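Local coordinates for protein polyketide synthase III (Ectocarpus siliculosus, PDB 4B0N) that acts in phlorotannin monomer biosynthesis as a type III polyketide synthase, probably working as an acyltransferase, at residues Ile267-His271 with Gly313-His318; Gly106-Phe110 with Lys127-Lys131. One frame throughout, in Å; residues are numbered along the deposited sequence.

Contacts 1 and 2 sit in the two family regions of one chalcone synthase-like chain, contact 2 in the N-terminal region and contact 1 in the C-terminal one. They lie on opposite sides of the chain's centre, with their own centres about 42 Å apart and their nearest atoms about 22 Å apart, so neither touches the other. Both are surface contacts in which a carboxylate takes a lysine and an aromatic ring packs close by, but residues 267-271 meet a helix from a strand, whereas residues 106-110 reach theirs from a loop. In contact 2 the Phe110 side chain lies about 10 Å from the bound arachidonic acid.

Contact 1. Residues Ile267-His271 with Gly313-His318; sequences IVDNH and GFLKKH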
loop_
_atom_site.group_PDB
_atom_site.type_symbol
_atom_site.label_atom_id
_atom_site.label_comp_id
_atom_site.label_asym_id
_atom_site.label_seq_id
_atom_site.Cartn_x
_atom_site.Cartn_y
_atom_site.Cartn_z
ATOM N N ILE A 267 -19.012 11.414 5.058
ATOM C CA ILE A 267 -18.873 9.959 5.033
ATOM C C ILE A 267 -19.114 9.402 6.445
ATOM O O ILE A 267 -18.210 9.377 7.289
ATOM C CB ILE A 267 -17.519 9.504 4.432
ATOM C CG1 ILE A 267 -17.294 10.164 3.063
ATOM C CG2 ILE A 267 -17.472 7.983 4.302
ATOM C CD1 ILE A 267 -15.892 10.022 2.503
ATOM N N VAL A 268 -20.352 8.967 6.682
ATOM C CA VAL A 268 -20.811 8.538 8.006
ATOM C C VAL A 268 -20.255 7.170 8.420
ATOM O O VAL A 268 -19.978 6.945 9.602
ATOM C CB VAL A 268 -22.356 8.530 8.096
ATOM C CG1 VAL A 268 -22.818 8.258 9.521
ATOM C CG2 VAL A 268 -22.926 9.855 7.620
ATOM N N ASP A 269 -20.101 6.265 7.456
ATOM C CA ASP A 269 -19.589 4.924 7.744
ATOM C C ASP A 269 -18.893 4.282 6.546
ATOM O O ASP A 269 -19.066 4.716 5.406
ATOM C CB ASP A 269 -20.720 4.013 8.245
ATOM C CG ASP A 269 -20.208 2.786 9.001
ATOM O OD1 ASP A 269 -19.174 2.884 9.697
ATOM O OD2 ASP A 269 -20.849 1.718 8.901
ATOM N N ASN A 270 -18.094 3.256 6.828
ATOM C CA ASN A 270 -17.535 2.382 5.804
ATOM C C ASN A 270 -17.843 0.918 6.116
ATOM O O ASN A 270 -17.917 0.524 7.283
ATOM C CB ASN A 270 -16.025 2.606 5.636
ATOM C CG ASN A 270 -15.277 2.604 6.959
ATOM O OD1 ASN A 270 -15.093 1.559 7.588
ATOM N ND2 ASN A 270 -14.825 3.779 7.379
ATOM N N HIS A 271 -18.031 0.122 5.067
ATOM C CA HIS A 271 -18.358 -1.290 5.221
ATOM C C HIS A 271 -17.619 -2.124 4.222
ATOM O O HIS A 271 -17.379 -1.691 3.093
ATOM C CB HIS A 271 -19.864 -1.502 5.101
ATOM C CG HIS A 271 -20.334 -2.862 5.564
ATOM N ND1 HIS A 271 -20.172 -3.295 6.829
ATOM C CD2 HIS A 271 -20.994 -3.883 4.880
ATOM C CE1 HIS A 271 -20.688 -4.532 6.949
ATOM N NE2 HIS A 271 -21.192 -4.891 5.755
ATOM N N GLY A 313 -26.625 -5.203 4.376
ATOM C CA GLY A 313 -25.805 -5.225 5.583
ATOM C C GLY A 313 -25.439 -3.817 6.024
ATOM O O GLY A 313 -25.659 -3.447 7.180
ATOM N N PHE A 314 -24.895 -3.038 5.086
ATOM C CA PHE A 314 -24.471 -1.655 5.317
ATOM C C PHE A 314 -25.583 -0.804 5.933
ATOM O O PHE A 314 -25.361 -0.078 6.905
ATOM C CB PHE A 314 -24.036 -1.022 3.987
ATOM C CG PHE A 314 -22.951 0.024 4.113
ATOM C CD1 PHE A 314 -22.736 0.713 5.306
ATOM C CD2 PHE A 314 -22.157 0.337 3.014
ATOM C CE1 PHE A 314 -21.740 1.672 5.404
ATOM C CE2 PHE A 314 -21.161 1.296 3.105
ATOM C CZ PHE A 314 -20.952 1.965 4.301
ATOM N N LEU A 315 -26.780 -0.913 5.358
ATOM C CA LEU A 315 -27.898 -0.040 5.703
ATOM C C LEU A 315 -28.625 -0.432 6.987
ATOM O O LEU A 315 -29.208 0.427 7.650
ATOM C CB LEU A 315 -28.889 0.045 4.534
ATOM C CG LEU A 315 -28.444 0.748 3.248
ATOM C CD1 LEU A 315 -29.400 0.427 2.108
ATOM C CD2 LEU A 315 -28.332 2.253 3.446
ATOM N N LYS A 316 -28.589 -1.716 7.340
ATOM C CA LYS A 316 -29.221 -2.190 8.576
ATOM C C LYS A 316 -28.468 -1.737 9.828
ATOM O O LYS A 316 -29.054 -1.640 10.907
ATOM C CB LYS A 316 -29.397 -3.714 8.565
ATOM C CG LYS A 316 -30.637 -4.181 7.813
ATOM C CD LYS A 316 -30.671 -5.694 7.645
ATOM C CE LYS A 316 -31.779 -6.117 6.688
ATOM N NZ LYS A 316 -31.816 -7.589 6.460
ATOM N N LYS A 317 -27.176 -1.454 9.674
ATOM C CA LYS A 317 -26.350 -0.905 10.752
ATOM C C LYS A 317 -26.801 0.505 11.137
ATOM O O LYS A 317 -26.536 0.972 12.250
ATOM C CB LYS A 317 -24.876 -0.880 10.334
ATOM C CG LYS A 317 -24.198 -2.243 10.294
ATOM C CD LYS A 317 -22.892 -2.205 9.514
ATOM C CE LYS A 317 -21.801 -1.442 10.253
ATOM N NZ LYS A 317 -20.645 -1.125 9.367
ATOM N N HIS A 318 -27.484 1.170 10.206
ATOM C CA HIS A 318 -27.959 2.541 10.392
ATOM C C HIS A 318 -29.460 2.646 10.321
ATOM O O HIS A 318 -30.003 3.748 10.182
ATOM C CB HIS A 318 -27.313 3.462 9.361
ATOM C CG HIS A 318 -25.812 3.541 9.475
ATOM N ND1 HIS A 318 -25.188 4.522 10.153
ATOM C CD2 HIS A 318 -24.814 2.710 8.976
ATOM C CE1 HIS A 318 -23.859 4.332 10.090
ATOM N NE2 HIS A 318 -23.631 3.221 9.370
#
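Asp269 reaches from strand 265-274 to Lys317 and His318, whose segment carries the C-terminal part of helix 299-316, in one of the helix-on-sheet layers of the thiolase fold. A single oxygen, OD2, accepts both donors. Asp269 OD2 receives Lys317 NZ at 2.9 Å through its syn lone pair, a salt bridge. His318 NE2 donates to the same OD2 over 3.2 Å, nearly straight at 171°. This bond runs in the plane of the imidazole but meets the carboxylate from above its plane, the two flat groups being turned 57° apart. Asp269 holds its CG anti to the backbone N, chi1 -160°, which carries the carboxylate out to the helix side. With two donors on one oxygen, the pair would be expected to stabilise the carboxylate charge.

Phe314 supplies the apolar half. His271 CB sits over the centre of its ring, 3.4 Å from the centroid, as a CH-pi contact, while the rim carbon CZ approaches Asp269 O edge-on at 3.5 Å. The two aromatic rings themselves meet obliquely.

Farther out, Phe314 also packs on Leu410 of the adjacent strand 405-413 and on Met396 of 394-401, the next strand in, which seats the helix on the sheet. Asn270 faces the other way, onto Arg202 of helix 196-210, so this strand lies between two helical layers. His271 additionally packs on Ser183 of the second subunit. Its ring has one more link to the helix side: Lys317, its chain bent at chi3, brings NZ to 3.4 Å from His271 ND1, a weak hydrogen bond.

Contact 2. Residues Gly106-Phe110 with Lys127-Lys131; sequences GDPLF and KFKEK
Phe110 and Lys127 bring the irregular segment 106-110 nearest to the helical segment 127-131, with their CA atoms 8.4 Å apart, and the backbones part toward Asp107 and Lys131, whose CA atoms are 10.9 Å apart. Long lysine chains span this gap.

At the near end, Lys127 slides past Phe110 and lays its CG over one face of the ring, 3.7 Å from the centroid and displaced toward the rim, a CH-pi contact. Phe110 has CG anti to its own N, chi1 -179°, which turns the ring to the helix. Bends at chi2 and chi4 then steer Lys127 NZ to Glu130 OE1, a salt bridge at 3.1 Å within the helix.

At the far end, Lys131 and Asp107 approach from opposite directions. Lys131 NZ makes a salt bridge to Asp107 OD2 at 2.8 Å, arriving from above the carboxylate plane, 36° out of it. Asp107 OD1, also 3.1 Å from Lys131 NZ, takes water as well: one water donates to Asp107 OD1 and Pro108 O while accepting from Lys127 NZ at 2.6 Å, and a second bonds to Glu130 OE2 and, weakly, to OD1. Lysines thus alternate with carboxylates, which probably offsets the nearness of Asp107 to Glu130. An alanine in place of Asp107 is likely to leave Lys131 without its carboxylate mate and the water on Lys127 without one of its acceptors.

Around this pairing, Tyr55 OH also bonds Asp107 OD2, and Phe110 N is held by Asp97. The loop passes beside helix 121-146, with Phe110 also against Val123 and Arg124, while the helix's inner side meets strand 215-223 through Phe128 on Val221 and Leu223.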
loop_
_atom_site.group_PDB
_atom_site.type_symbol
_atom_site.label_atom_id
_atom_site.label_comp_id
_atom_site.label_asym_id
_atom_site.label_seq_id
_atom_site.Cartn_x
_atom_site.Cartn_y
_atom_site.Cartn_z
ATOM N N GLY A 106 7.135 16.052 -29.545
ATOM C CA GLY A 106 8.278 15.583 -28.766
ATOM C C GLY A 106 7.939 14.490 -27.769
ATOM O O GLY A 106 8.591 14.371 -26.730
ATOM N N ASP A 107 6.917 13.697 -28.085
ATOM C CA ASP A 107 6.509 12.566 -27.256
ATOM C C ASP A 107 6.526 11.280 -28.084
ATOM O O ASP A 107 5.699 11.107 -28.980
ATOM C CB ASP A 107 5.120 12.803 -26.658
ATOM C CG ASP A 107 4.804 11.851 -25.514
ATOM O OD1 ASP A 107 5.714 11.558 -24.707
ATOM O OD2 ASP A 107 3.640 11.402 -25.411
ATOM N N PRO A 108 7.469 10.370 -27.784
ATOM C CA PRO A 108 7.700 9.196 -28.623
ATOM C C PRO A 108 6.663 8.082 -28.465
ATOM O O PRO A 108 5.904 8.059 -27.496
ATOM C CB PRO A 108 9.070 8.704 -28.153
ATOM C CG PRO A 108 9.139 9.114 -26.722
ATOM C CD PRO A 108 8.364 10.397 -26.611
ATOM N N LEU A 109 6.644 7.170 -29.429
ATOM C CA LEU A 109 5.844 5.957 -29.345
ATOM C C LEU A 109 6.543 4.965 -28.421
ATOM O O LEU A 109 7.689 4.583 -28.659
ATOM C CB LEU A 109 5.648 5.353 -30.739
ATOM C CG LEU A 109 4.450 5.768 -31.609
ATOM C CD1 LEU A 109 4.215 7.275 -31.670
ATOM C CD2 LEU A 109 4.620 5.195 -33.011
ATOM N N PHE A 110 5.842 4.558 -27.366
ATOM C CA PHE A 110 6.414 3.713 -26.321
ATOM C C PHE A 110 6.669 2.275 -26.775
ATOM O O PHE A 110 7.774 1.757 -26.603
ATOM C CB PHE A 110 5.512 3.741 -25.079
ATOM C CG PHE A 110 6.016 2.919 -23.924
ATOM C CD1 PHE A 110 7.283 3.139 -23.384
ATOM C CD2 PHE A 110 5.207 1.939 -23.354
ATOM C CE1 PHE A 110 7.739 2.383 -22.317
ATOM C CE2 PHE A 110 5.656 1.183 -22.284
ATOM C CZ PHE A 110 6.922 1.409 -21.763
ATOM N N LYS A 127 7.927 4.490 -17.335
ATOM C CA LYS A 127 6.946 5.284 -18.069
ATOM C C LYS A 127 5.768 5.735 -17.212
ATOM O O LYS A 127 5.226 6.825 -17.423
ATOM C CB LYS A 127 6.424 4.508 -19.272
ATOM C CG LYS A 127 6.801 5.113 -20.608
ATOM C CD LYS A 127 5.985 6.353 -20.926
ATOM C CE LYS A 127 6.191 6.760 -22.372
ATOM N NZ LYS A 127 6.251 8.235 -22.527
ATOM N N PHE A 128 5.367 4.892 -16.258
ATOM C CA PHE A 128 4.323 5.251 -15.307
ATOM C C PHE A 128 4.711 6.524 -14.562
ATOM O O PHE A 128 3.918 7.463 -14.482
ATOM C CB PHE A 128 4.059 4.114 -14.316
ATOM C CG PHE A 128 3.014 4.441 -13.289
ATOM C CD1 PHE A 128 3.359 5.093 -12.105
ATOM C CD2 PHE A 128 1.681 4.114 -13.507
ATOM C CE1 PHE A 128 2.396 5.412 -11.162
ATOM C CE2 PHE A 128 0.712 4.428 -12.565
ATOM C CZ PHE A 128 1.070 5.079 -11.390
ATOM N N LYS A 129 5.932 6.545 -14.029
ATOM C CA LYS A 129 6.461 7.709 -13.323
ATOM C C LYS A 129 6.468 8.937 -14.223
ATOM O O LYS A 129 6.011 10.004 -13.824
ATOM C CB LYS A 129 7.875 7.434 -12.806
ATOM C CG LYS A 129 8.463 8.570 -11.986
ATOM C CD LYS A 129 9.868 8.243 -11.517
ATOM C CE LYS A 129 10.567 9.481 -10.978
ATOM N NZ LYS A 129 11.959 9.172 -10.549
ATOM N N GLU A 130 6.970 8.759 -15.443
ATOM C CA GLU A 130 7.127 9.841 -16.415
ATOM C C GLU A 130 5.821 10.582 -16.708
ATOM O O GLU A 130 5.832 11.788 -16.964
ATOM C CB GLU A 130 7.712 9.292 -17.720
ATOM C CG GLU A 130 8.171 10.364 -18.698
ATOM C CD GLU A 130 8.106 9.916 -20.148
ATOM O OE1 GLU A 130 8.437 8.744 -20.435
ATOM O OE2 GLU A 130 7.726 10.746 -21.002
ATOM N N LYS A 131 4.705 9.863 -16.660
ATOM C CA LYS A 131 3.418 10.423 -17.054
ATOM C C LYS A 131 2.493 10.720 -15.878
ATOM O O LYS A 131 1.646 11.612 -15.968
ATOM C CB LYS A 131 2.718 9.499 -18.061
ATOM C CG LYS A 131 3.432 9.353 -19.401
ATOM C CD LYS A 131 3.144 10.525 -20.332
ATOM C CE LYS A 131 3.863 10.360 -21.659
ATOM N NZ LYS A 131 3.461 11.408 -22.636
HETATM O O HOH W 1 5.368 8.750 -24.922
HETATM O O HOH W 2 8.876 11.837 -23.568
#